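Local structure of SnoaL-like domain-containing protein (Kribbella flavida, 4LMI) at residues F18-N22 with G23-E27; E117-P120 with G121-H124. The protein is of unknown function but carries a SnoaL-like domain of the NTF2 superfamily and may be a ketosteroid isomerase. One frame throughout, in Å; residues are numbered along the deposited sequence. Where two conformers were deposited one is given.

Overall arrangement
Contact 1 comes first along the chain, where helix 6-22 ends and helix 26-31 begins, at the surface of the SnoaL-like domain and close to strand 65-75 and helix 51-59. Contact 2 comes much later, in the loop that follows strand 104-111 and leads to the short strand 127-128. The two do not touch: their centres lie about 40 Å apart, on opposite sides of the chain's centre, and their nearest atoms are about 25 Å apart. Contact 1 therefore belongs to the compact helix-and-sheet body of the NTF2-like fold, whereas contact 2 belongs to a C-terminal arm that leaves that body and packs against the second subunit of the dimer.

Contact 1. Residues F18-N22 with G23-E27; sequences FDTLN and GRAWE
Arg24 folds back onto Asn22 at the C-terminal end of helix 6-22, in a Schellman motif that turns the chain from this helix into helix 26-31. Arg24 has positive phi; Arg24 N bonds to Leu21 O (3.0 Å) and Ala25 N to Thr20 O, the two bonds of the motif. The second is short and straight (2.8 Å, 163° at the hydrogen), and Ala25 takes the N-cap position of the next helix. The side chain of Arg24 starts with CB pointing away from the helix and then doubles back at chi2 (88°). Its CG passes Leu21 O, and Arg24 CD lies 3.4 Å from Asn22 O. Arg24 NH1 then ends on Asn22 O at 2.8 Å, the oxygen lying at the guanidinium edge, in its plane. Beyond the turn, Arg24 NH2 bonds to Trp65 O and the guanidinium makes a cation-pi contact with Trp65, which ties the helix end to strand 65-75. Asn22 reaches the same strand through its amide, bonded to Gln66 and Leu67. Leu21, with CG anti to the backbone N (chi1 -179°), brings CD1 to the six-membered ring of Trp26, obliquely and 4.0 Å from CZ3.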
loop_
_atom_site.group_PDB
_atom_site.type_symbol
_atom_site.label_atom_id
_atom_site.label_comp_id
_atom_site.label_asym_id
_atom_site.label_seq_id
_atom_site.Cartn_x
_atom_site.Cartn_y
_atom_site.Cartn_z
ATOM N N PHE B 18 2.194 -4.832 -14.368
ATOM C CA PHE B 18 0.760 -5.059 -14.201
ATOM C C PHE B 18 0.013 -5.363 -15.499
ATOM O O PHE B 18 -0.906 -6.187 -15.493
ATOM C CB PHE B 18 0.114 -3.953 -13.364
ATOM C CG PHE B 18 0.467 -4.055 -11.912
ATOM C CD1 PHE B 18 -0.235 -4.919 -11.070
ATOM C CD2 PHE B 18 1.544 -3.349 -11.394
ATOM C CE1 PHE B 18 0.113 -5.046 -9.737
ATOM C CE2 PHE B 18 1.898 -3.479 -10.058
ATOM C CZ PHE B 18 1.184 -4.326 -9.233
ATOM N N ASP B 19 0.415 -4.721 -16.596
ATOM C CA ASP B 19 -0.194 -4.981 -17.905
ATOM C C ASP B 19 0.060 -6.415 -18.389
ATOM O O ASP B 19 -0.865 -7.092 -18.846
ATOM C CB ASP B 19 0.264 -3.953 -18.947
ATOM C CG ASP B 19 -0.353 -2.576 -18.727
ATOM O OD1 ASP B 19 -1.300 -2.454 -17.922
ATOM O OD2 ASP B 19 0.105 -1.608 -19.368
ATOM N N THR B 20 1.305 -6.881 -18.267
ATOM C CA THR B 20 1.659 -8.248 -18.678
ATOM C C THR B 20 1.102 -9.303 -17.724
ATOM O O THR B 20 0.708 -10.387 -18.157
ATOM C CB THR B 20 3.175 -8.456 -18.866
ATOM O OG1 THR B 20 3.859 -8.172 -17.638
ATOM C CG2 THR B 20 3.707 -7.565 -20.010
ATOM N N LEU B 21 1.063 -8.982 -16.432
ATOM C CA LEU B 21 0.446 -9.881 -15.452
ATOM C C LEU B 21 -1.048 -10.046 -15.726
ATOM O O LEU B 21 -1.546 -11.169 -15.835
ATOM C CB LEU B 21 0.673 -9.387 -14.022
ATOM C CG LEU B 21 0.094 -10.266 -12.900
ATOM C CD1 LEU B 21 0.596 -11.704 -12.990
ATOM C CD2 LEU B 21 0.404 -9.665 -11.536
ATOM N N ASN B 22 -1.762 -8.931 -15.848
ATOM C CA ASN B 22 -3.198 -9.004 -16.095
ATOM C C ASN B 22 -3.510 -9.684 -17.426
ATOM O O ASN B 22 -4.507 -10.391 -17.555
ATOM C CB ASN B 22 -3.843 -7.624 -16.036
ATOM C CG ASN B 22 -5.351 -7.699 -16.049
ATOM O OD1 ASN B 22 -5.960 -8.384 -15.222
ATOM N ND2 ASN B 22 -5.966 -7.005 -16.999
ATOM N N GLY B 23 -2.635 -9.477 -18.405
ATOM C CA GLY B 23 -2.780 -10.094 -19.712
ATOM C C GLY B 23 -2.296 -11.528 -19.769
ATOM O O GLY B 23 -2.404 -12.162 -20.811
ATOM N N ARG B 24 -1.772 -12.047 -18.654
ATOM C CA ARG B 24 -1.175 -13.394 -18.613
ATOM C C ARG B 24 -0.180 -13.571 -19.762
ATOM O O ARG B 24 -0.111 -14.631 -20.390
ATOM C CB ARG B 24 -2.253 -14.499 -18.661
ATOM C CG ARG B 24 -3.078 -14.672 -17.396
ATOM C CD ARG B 24 -4.295 -13.767 -17.393
ATOM N NE ARG B 24 -5.305 -14.211 -16.435
ATOM C CZ ARG B 24 -6.236 -13.425 -15.899
ATOM N NH1 ARG B 24 -6.297 -12.133 -16.212
ATOM N NH2 ARG B 24 -7.108 -13.933 -15.038
ATOM N N ALA B 25 0.577 -12.512 -20.036
ATOM C CA ALA B 25 1.543 -12.506 -21.127
ATOM C C ALA B 25 2.866 -13.005 -20.565
ATOM O O ALA B 25 3.762 -12.218 -20.250
ATOM C CB ALA B 25 1.674 -11.103 -21.705
ATOM N N TRP B 26 2.976 -14.324 -20.431
ATOM C CA TRP B 26 4.005 -14.920 -19.571
ATOM C C TRP B 26 5.418 -14.697 -20.000
ATOM O O TRP B 26 6.283 -14.479 -19.152
ATOM C CB TRP B 26 3.736 -16.403 -19.323
ATOM C CG TRP B 26 2.419 -16.649 -18.623
ATOM C CD1 TRP B 26 1.389 -17.497 -19.022
ATOM C CD2 TRP B 26 1.935 -16.021 -17.380
ATOM N NE1 TRP B 26 0.344 -17.446 -18.137
ATOM C CE2 TRP B 26 0.605 -16.584 -17.130
ATOM C CE3 TRP B 26 2.455 -15.090 -16.482
ATOM C CZ2 TRP B 26 -0.152 -16.220 -16.026
ATOM C CZ3 TRP B 26 1.677 -14.726 -15.375
ATOM C CH2 TRP B 26 0.404 -15.280 -15.155
ATOM N N GLU B 27 5.681 -14.749 -21.306
ATOM C CA GLU B 27 7.038 -14.499 -21.795
ATOM C C GLU B 27 7.476 -13.063 -21.488
ATOM O O GLU B 27 8.583 -12.841 -21.002
ATOM C CB GLU B 27 7.168 -14.803 -23.289
ATOM C CG GLU B 27 8.617 -14.845 -23.769
ATOM C CD GLU B 27 8.754 -15.018 -25.271
ATOM O OE1 GLU B 27 7.728 -14.979 -25.986
ATOM O OE2 GLU B 27 9.899 -15.188 -25.741
#

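Contact 2. Residues E117-P120 with G121-H124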
loop_
_atom_site.group_PDB
_atom_site.type_symbol
_atom_site.label_atom_id
_atom_site.label_comp_id
_atom_site.label_asym_id
_atom_site.label_seq_id
_atom_site.Cartn_x
_atom_site.Cartn_y
_atom_site.Cartn_z
ATOM N N GLU B 117 -15.333 -5.211 9.535
ATOM C CA GLU B 117 -16.196 -4.346 10.334
ATOM C C GLU B 117 -15.368 -3.426 11.222
ATOM O O GLU B 117 -14.483 -3.889 11.942
ATOM C CB GLU B 117 -17.180 -5.166 11.175
ATOM C CG GLU B 117 -18.441 -5.573 10.429
ATOM C CD GLU B 117 -19.228 -4.384 9.901
ATOM O OE1 GLU B 117 -19.447 -3.413 10.661
ATOM O OE2 GLU B 117 -19.633 -4.420 8.721
ATOM N N PRO B 118 -15.646 -2.112 11.167
ATOM C CA PRO B 118 -14.888 -1.164 11.984
ATOM C C PRO B 118 -15.147 -1.370 13.478
ATOM O O PRO B 118 -16.272 -1.702 13.862
ATOM C CB PRO B 118 -15.428 0.195 11.533
ATOM C CG PRO B 118 -16.781 -0.088 10.967
ATOM C CD PRO B 118 -16.663 -1.441 10.335
ATOM N N PRO B 119 -14.108 -1.204 14.317
ATOM C CA PRO B 119 -14.326 -1.224 15.768
ATOM C C PRO B 119 -15.237 -0.072 16.209
ATOM O O PRO B 119 -15.229 0.986 15.576
ATOM C CB PRO B 119 -12.915 -1.044 16.346
ATOM C CG PRO B 119 -12.081 -0.525 15.220
ATOM C CD PRO B 119 -12.679 -1.106 13.975
ATOM N N PRO B 120 -16.029 -0.277 17.281
ATOM C CA PRO B 120 -16.920 0.777 17.786
ATOM C C PRO B 120 -16.162 1.967 18.388
ATOM O O PRO B 120 -14.971 1.855 18.686
ATOM C CB PRO B 120 -17.730 0.059 18.873
ATOM C CG PRO B 120 -16.861 -1.073 19.305
ATOM C CD PRO B 120 -16.163 -1.524 18.057
ATOM N N GLY B 121 -16.847 3.100 18.544
ATOM C CA GLY B 121 -16.282 4.247 19.255
ATOM C C GLY B 121 -16.040 5.510 18.447
ATOM O O GLY B 121 -15.703 6.553 19.014
ATOM N N ARG B 122 -16.209 5.428 17.128
ATOM C CA ARG B 122 -15.995 6.586 16.253
ATOM C C ARG B 122 -17.187 6.862 15.334
ATOM O O ARG B 122 -17.073 7.629 14.373
ATOM C CB ARG B 122 -14.711 6.416 15.437
ATOM C CG ARG B 122 -14.790 5.354 14.352
ATOM C CD ARG B 122 -13.587 4.454 14.453
ATOM N NE ARG B 122 -13.365 3.625 13.275
ATOM C CZ ARG B 122 -12.338 2.790 13.160
ATOM N NH1 ARG B 122 -11.464 2.690 14.156
ATOM N NH2 ARG B 122 -12.179 2.062 12.062
ATOM N N GLU B 123 -18.325 6.244 15.647
ATOM C CA GLU B 123 -19.568 6.443 14.899
ATOM C C GLU B 123 -19.896 7.925 14.710
ATOM O O GLU B 123 -20.410 8.321 13.664
ATOM C CB GLU B 123 -20.736 5.739 15.594
ATOM C CG GLU B 123 -20.555 4.237 15.798
ATOM C CD GLU B 123 -19.808 3.883 17.078
ATOM O OE1 GLU B 123 -19.368 4.798 17.809
ATOM O OE2 GLU B 123 -19.661 2.673 17.354
ATOM N N HIS B 124 -19.582 8.735 15.721
ATOM C CA HIS B 124 -19.873 10.173 15.702
ATOM C C HIS B 124 -18.962 10.969 14.800
ATOM O O HIS B 124 -19.244 12.130 14.486
ATOM C CB HIS B 124 -19.878 10.745 17.127
ATOM C CG HIS B 124 -18.518 10.759 17.795
ATOM N ND1 HIS B 124 -17.959 9.654 18.328
ATOM C CD2 HIS B 124 -17.618 11.803 18.020
ATOM C CE1 HIS B 124 -16.758 9.969 18.858
ATOM N NE2 HIS B 124 -16.551 11.284 18.668
HETATM O O HOH W 1 -17.090 3.185 15.357
#
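Pro119 lies against the guanidinium of Arg122, its CG 3.4 Å from NH1 and its CD over one face of the flat group, while Pro118 CB comes obliquely to 3.8 Å from Arg122 NH2. Arg122 reaches back over this proline run because CG sits between the backbone N and the carbonyl carbon (chi1 71°) and the chain bends again at chi2. A water bridges the turn, donating to Pro119 O at 2.9 Å and accepting from Arg122 N at 3.0 Å. The carboxylate of Glu123 curls back to Gly121 N: OE2 takes a nearly straight bond of 3.1 Å from above the carboxylate plane, and OE1 a weak one. Positive phi at Gly121 makes the bend, and a CB there would clash with Pro120 O. Further out, Arg122 NH2 forms a salt bridge with Glu46 of the second subunit, and Arg122 NH1 one with the sulfonate of a bound EPE molecule, probably from the crystallisation liquor. With Arg122 trimmed to an alanine, Glu46 of the second subunit would probably lose this charged mate and Pro119 the flat group resting on it. This loop between strands 104-111 and 127-128 is part of the subunit interface, Arg122 also packing on Leu41, in strand 37-41 of the second subunit.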